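Local coordinates for argonaute protein (Marinitoga piezophila, PDB 5I4A) that cuts single-stranded DNA targets that pair with a short 5'-hydroxyl guide RNA, and may defend the bacterium against invading mobile genetic elements, at residues 461-466 / 472-477; 498-503 / 509-514. One frame throughout, in Å; residues are numbered along the deposited sequence.

How the contacts relate
Both contacts belong to the PIWI domain, which has an RNase H fold, and they follow one another along the chain without nesting or crossing. Strand 458-466 runs out, turns, and comes back as strand 472-482, so contact 1 closes a beta hairpin at one border of the mixed sheet. The chain then enters helix 485-507, which crosses over the sheet and leads into strand 513-519; contact 2 closes the turn from that helix into the strand, packing 498-503 against 509-514. The centres of contact 1 and contact 2 lie about 12 Å apart. Tyr474 of the hairpin packs on Lys498 and Lys502 of the helix, and Ile463 meets Ala499, so the helix bridges the hairpin and the inner strand.

Contact 1. Residues 461-466 / 472-477; sequences LCIAAV and ILYIGK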
loop_
_atom_site.group_PDB
_atom_site.type_symbol
_atom_site.label_atom_id
_atom_site.label_comp_id
_atom_site.label_asym_id
_atom_site.label_seq_id
_atom_site.Cartn_x
_atom_site.Cartn_y
_atom_site.Cartn_z
ATOM N N LEU A 461 -9.893 12.435 1.743
ATOM C CA LEU A 461 -10.781 11.447 2.344
ATOM C C LEU A 461 -11.458 10.610 1.267
ATOM O O LEU A 461 -11.872 11.136 0.229
ATOM C CB LEU A 461 -11.853 12.132 3.207
ATOM C CG LEU A 461 -13.060 11.274 3.600
ATOM C CD1 LEU A 461 -12.652 10.186 4.583
ATOM C CD2 LEU A 461 -14.173 12.133 4.172
ATOM N N CYS A 462 -11.574 9.306 1.522
ATOM C CA CYS A 462 -12.340 8.400 0.673
ATOM C C CYS A 462 -12.808 7.220 1.514
ATOM O O CYS A 462 -12.024 6.667 2.292
ATOM C CB CYS A 462 -11.513 7.911 -0.521
ATOM S SG CYS A 462 -12.362 6.671 -1.537
ATOM N N ILE A 463 -14.082 6.851 1.370
ATOM C CA ILE A 463 -14.659 5.726 2.094
ATOM C C ILE A 463 -15.325 4.780 1.100
ATOM O O ILE A 463 -15.769 5.188 0.022
ATOM C CB ILE A 463 -15.669 6.180 3.178
ATOM C CG1 ILE A 463 -17.043 6.476 2.573
ATOM C CG2 ILE A 463 -15.153 7.410 3.913
ATOM C CD1 ILE A 463 -18.107 5.457 2.942
ATOM N N ALA A 464 -15.397 3.504 1.477
ATOM C CA ALA A 464 -15.993 2.476 0.637
ATOM C C ALA A 464 -16.667 1.441 1.525
ATOM O O ALA A 464 -16.064 0.968 2.494
ATOM C CB ALA A 464 -14.939 1.803 -0.250
ATOM N N ALA A 465 -17.907 1.088 1.190
ATOM C CA ALA A 465 -18.682 0.109 1.941
ATOM C C ALA A 465 -19.086 -1.042 1.031
ATOM O O ALA A 465 -19.455 -0.828 -0.130
ATOM C CB ALA A 465 -19.928 0.751 2.562
ATOM N N VAL A 466 -19.007 -2.268 1.558
ATOM C CA VAL A 466 -19.374 -3.470 0.818
ATOM C C VAL A 466 -20.149 -4.404 1.739
ATOM O O VAL A 466 -20.130 -4.267 2.964
ATOM C CB VAL A 466 -18.150 -4.221 0.236
ATOM C CG1 VAL A 466 -17.232 -3.275 -0.536
ATOM C CG2 VAL A 466 -17.390 -4.941 1.338
ATOM N N ILE A 472 -20.331 -3.660 -3.883
ATOM C CA ILE A 472 -19.973 -2.343 -3.369
ATOM C C ILE A 472 -21.255 -1.566 -3.104
ATOM O O ILE A 472 -22.037 -1.302 -4.024
ATOM C CB ILE A 472 -19.059 -1.597 -4.348
ATOM C CG1 ILE A 472 -17.788 -2.409 -4.584
ATOM C CG2 ILE A 472 -18.719 -0.217 -3.811
ATOM C CD1 ILE A 472 -16.852 -1.783 -5.573
ATOM N N LEU A 473 -21.475 -1.204 -1.840
ATOM C CA LEU A 473 -22.686 -0.490 -1.459
ATOM C C LEU A 473 -22.574 1.004 -1.709
ATOM O O LEU A 473 -23.572 1.646 -2.058
ATOM C CB LEU A 473 -22.999 -0.744 0.015
ATOM C CG LEU A 473 -23.410 -2.177 0.331
ATOM C CD1 LEU A 473 -23.576 -2.380 1.821
ATOM C CD2 LEU A 473 -24.696 -2.470 -0.394
ATOM N N TYR A 474 -21.382 1.569 -1.543
ATOM C CA TYR A 474 -21.213 3.011 -1.615
ATOM C C TYR A 474 -19.729 3.337 -1.647
ATOM O O TYR A 474 -18.916 2.646 -1.025
ATOM C CB TYR A 474 -21.884 3.710 -0.423
ATOM C CG TYR A 474 -21.627 5.198 -0.352
ATOM C CD1 TYR A 474 -22.389 6.092 -1.093
ATOM C CD2 TYR A 474 -20.619 5.707 0.456
ATOM C CE1 TYR A 474 -22.152 7.451 -1.033
ATOM C CE2 TYR A 474 -20.374 7.063 0.523
ATOM C CZ TYR A 474 -21.143 7.930 -0.223
ATOM O OH TYR A 474 -20.901 9.281 -0.160
ATOM N N ILE A 475 -19.393 4.397 -2.377
ATOM C CA ILE A 475 -18.057 4.978 -2.386
ATOM C C ILE A 475 -18.206 6.488 -2.268
ATOM O O ILE A 475 -18.979 7.098 -3.015
ATOM C CB ILE A 475 -17.273 4.615 -3.661
ATOM C CG1 ILE A 475 -17.134 3.100 -3.802
ATOM C CG2 ILE A 475 -15.897 5.271 -3.648
ATOM C CD1 ILE A 475 -16.425 2.671 -5.071
ATOM N N GLY A 476 -17.480 7.083 -1.339
ATOM C CA GLY A 476 -17.464 8.530 -1.192
ATOM C C GLY A 476 -16.045 9.048 -1.218
ATOM O O GLY A 476 -15.138 8.431 -0.665
ATOM N N LYS A 477 -15.861 10.194 -1.875
ATOM C CA LYS A 477 -14.543 10.787 -2.047
ATOM C C LYS A 477 -14.649 12.300 -1.952
ATOM O O LYS A 477 -15.587 12.898 -2.485
ATOM C CB LYS A 477 -13.920 10.388 -3.394
ATOM C CG LYS A 477 -12.526 10.953 -3.627
ATOM C CD LYS A 477 -11.959 10.529 -4.973
ATOM C CE LYS A 477 -10.519 10.997 -5.137
ATOM N NZ LYS A 477 -9.920 10.550 -6.428
#
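The Tyr474 ring receives Ile463 at its edge, near the ring plane: CD1 of Ile463 comes to 3.5 Å from CD2 of Tyr474, and CG1 lies in plane alongside. Ile463 reaches there because CG1 sits between its backbone N and carbonyl carbon (chi1 81°). This pairing lies diagonally, since directly across from Ile463 is Gly476, and their hydrogen bonds run both ways, Ile463 N to Gly476 O at 2.8 Å and Gly476 N to Ile463 O at 2.9 Å. The two strands form an antiparallel hairpin at the border of the RNase H-fold sheet of the PIWI domain. Near its turn the register slips in a classic beta bulge, where Ala465 O accepts Leu473 N at 2.7 Å and, weakly, Tyr474 N at 3.4 Å. On the opposite face from Tyr474, Val466 CG1 touches Ile472 CG1 at 4.2 Å, and Ala464 packs beside Ile475; helix 621-631 covers this side through Ile625. Cys462 also faces that way, its side chain about 5 Å from that of Asp449, probably a manganese ligand. Lys477, fully extended, carries NZ away from the hairpin to a hydrogen bond with Val629 O.

Contact 2. Residues 498-503 / 509-514; sequences KAFEKY and VSPENV
The closest CA pair across the segments is Tyr503 and Pro511, at 7.0 Å, where the helical segment 498-503 faces the chain entering strand 513-519; no hydrogen bond links the two, and two aromatic side chains of the helix reach across to 509-514. Pro511 wedges between these rings. Its CB stands over the centre of the Tyr503 ring, 3.8 Å from the ring centroid and 12° off the normal, while its CG lies over one face of Phe500, displaced toward the rim, at 4.0 Å from that centroid. Both are CH-pi contacts, and CD fills the angle between the rings, 3.5 Å from both Tyr503 CD1 and Phe500 CE1. CG anti to the backbone N (chi1 -176°) carries the Tyr503 ring out from the helix to Pro511, the two side chains running past each other in opposite directions. The connection is a beta-alpha-beta crossover of the PIWI domain's RNase H fold: helix 485-507 packs on the sheet, and the chain enters the inner strand 513-519 just beyond Pro511. At the ring edges the neighbours are polar: Ser510 OG lies in the plane of Phe500, 3.1 Å from CE1, and Val509 O lies in that of Tyr503, 3.3 Å from CD1. That carbonyl is buried here without a hydrogen-bonding partner in the model. Deeper in, Val514 CG2 touches Phe500 CE2 at 3.9 Å. The Tyr503 hydroxyl is held by a hydrogen bond with Glu441 O.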
loop_
_atom_site.group_PDB
_atom_site.type_symbol
_atom_site.label_atom_id
_atom_site.label_comp_id
_atom_site.label_asym_id
_atom_site.label_seq_id
_atom_site.Cartn_x
_atom_site.Cartn_y
_atom_site.Cartn_z
ATOM N N LYS A 498 -24.012 8.152 4.910
ATOM C CA LYS A 498 -24.426 7.822 3.550
ATOM C C LYS A 498 -24.262 6.330 3.274
ATOM O O LYS A 498 -25.179 5.676 2.764
ATOM C CB LYS A 498 -23.633 8.658 2.542
ATOM C CG LYS A 498 -23.854 10.156 2.694
ATOM C CD LYS A 498 -24.132 10.825 1.363
ATOM C CE LYS A 498 -22.893 11.494 0.800
ATOM N NZ LYS A 498 -23.133 12.002 -0.580
ATOM N N ALA A 499 -23.099 5.772 3.618
ATOM C CA ALA A 499 -22.885 4.339 3.446
ATOM C C ALA A 499 -23.875 3.532 4.274
ATOM O O ALA A 499 -24.416 2.522 3.803
ATOM C CB ALA A 499 -21.451 3.974 3.822
ATOM N N PHE A 500 -24.117 3.961 5.515
ATOM C CA PHE A 500 -25.116 3.322 6.365
ATOM C C PHE A 500 -26.470 3.263 5.668
ATOM O O PHE A 500 -27.122 2.213 5.629
ATOM C CB PHE A 500 -25.224 4.089 7.685
ATOM C CG PHE A 500 -25.606 3.238 8.862
ATOM C CD1 PHE A 500 -26.916 2.831 9.047
ATOM C CD2 PHE A 500 -24.654 2.868 9.799
ATOM C CE1 PHE A 500 -27.269 2.056 10.136
ATOM C CE2 PHE A 500 -25.001 2.092 10.889
ATOM C CZ PHE A 500 -26.310 1.687 11.058
ATOM N N GLU A 501 -26.901 4.391 5.095
ATOM C CA GLU A 501 -28.205 4.439 4.445
ATOM C C GLU A 501 -28.255 3.508 3.239
ATOM O O GLU A 501 -29.289 2.885 2.972
ATOM C CB GLU A 501 -28.531 5.874 4.034
ATOM C CG GLU A 501 -29.998 6.239 4.191
ATOM C CD GLU A 501 -30.470 6.114 5.626
ATOM O OE1 GLU A 501 -29.748 6.580 6.533
ATOM O OE2 GLU A 501 -31.554 5.537 5.847
ATOM N N LYS A 502 -27.143 3.399 2.503
ATOM C CA LYS A 502 -27.079 2.489 1.362
ATOM C C LYS A 502 -27.356 1.051 1.780
ATOM O O LYS A 502 -28.093 0.329 1.096
ATOM C CB LYS A 502 -25.712 2.595 0.688
ATOM C CG LYS A 502 -25.416 3.962 0.096
ATOM C CD LYS A 502 -26.307 4.239 -1.094
ATOM C CE LYS A 502 -26.128 5.652 -1.617
ATOM N NZ LYS A 502 -27.089 5.935 -2.714
ATOM N N TYR A 503 -26.758 0.611 2.890
ATOM C CA TYR A 503 -27.036 -0.726 3.407
ATOM C C TYR A 503 -28.524 -0.896 3.688
ATOM O O TYR A 503 -29.160 -1.833 3.196
ATOM C CB TYR A 503 -26.212 -0.983 4.673
ATOM C CG TYR A 503 -26.359 -2.381 5.242
ATOM C CD1 TYR A 503 -27.474 -2.737 5.996
ATOM C CD2 TYR A 503 -25.377 -3.344 5.037
ATOM C CE1 TYR A 503 -27.611 -4.010 6.516
ATOM C CE2 TYR A 503 -25.506 -4.621 5.559
ATOM C CZ TYR A 503 -26.626 -4.946 6.298
ATOM O OH TYR A 503 -26.765 -6.212 6.820
ATOM N N VAL A 509 -33.002 -3.093 6.541
ATOM C CA VAL A 509 -32.747 -3.176 7.973
ATOM C C VAL A 509 -31.388 -2.542 8.230
ATOM O O VAL A 509 -30.516 -2.524 7.355
ATOM C CB VAL A 509 -32.772 -4.633 8.498
ATOM C CG1 VAL A 509 -34.198 -5.098 8.742
ATOM C CG2 VAL A 509 -32.061 -5.560 7.528
ATOM N N SER A 510 -31.208 -2.010 9.435
ATOM C CA SER A 510 -29.893 -1.537 9.820
ATOM C C SER A 510 -28.923 -2.714 9.876
ATOM O O SER A 510 -29.323 -3.848 10.158
ATOM C CB SER A 510 -29.939 -0.839 11.180
ATOM O OG SER A 510 -29.883 0.569 11.035
ATOM N N PRO A 511 -27.644 -2.480 9.591
ATOM C CA PRO A 511 -26.646 -3.523 9.838
ATOM C C PRO A 511 -26.533 -3.784 11.327
ATOM O O PRO A 511 -26.496 -2.855 12.135
ATOM C CB PRO A 511 -25.355 -2.927 9.270
ATOM C CG PRO A 511 -25.570 -1.449 9.327
ATOM C CD PRO A 511 -27.037 -1.238 9.083
ATOM N N GLU A 512 -26.501 -5.064 11.691
ATOM C CA GLU A 512 -26.343 -5.388 13.103
ATOM C C GLU A 512 -24.944 -5.042 13.590
ATOM O O GLU A 512 -24.771 -4.626 14.740
ATOM C CB GLU A 512 -26.651 -6.863 13.348
ATOM C CG GLU A 512 -27.113 -7.131 14.763
ATOM C CD GLU A 512 -28.225 -6.184 15.187
ATOM O OE1 GLU A 512 -29.378 -6.387 14.754
ATOM O OE2 GLU A 512 -27.941 -5.224 15.935
ATOM N N ASN A 513 -23.942 -5.176 12.727
ATOM C CA ASN A 513 -22.567 -4.844 13.062
ATOM C C ASN A 513 -21.955 -4.022 11.938
ATOM O O ASN A 513 -22.314 -4.178 10.768
ATOM C CB ASN A 513 -21.738 -6.107 13.311
ATOM C CG ASN A 513 -22.441 -7.087 14.231
ATOM O OD1 ASN A 513 -22.450 -6.913 15.449
ATOM N ND2 ASN A 513 -23.032 -8.126 13.651
ATOM N N VAL A 514 -21.024 -3.142 12.303
ATOM C CA VAL A 514 -20.367 -2.250 11.354
ATOM C C VAL A 514 -18.862 -2.347 11.566
ATOM O O VAL A 514 -18.360 -2.023 12.649
ATOM C CB VAL A 514 -20.844 -0.795 11.503
ATOM C CG1 VAL A 514 -20.112 0.104 10.523
ATOM C CG2 VAL A 514 -22.345 -0.700 11.278
#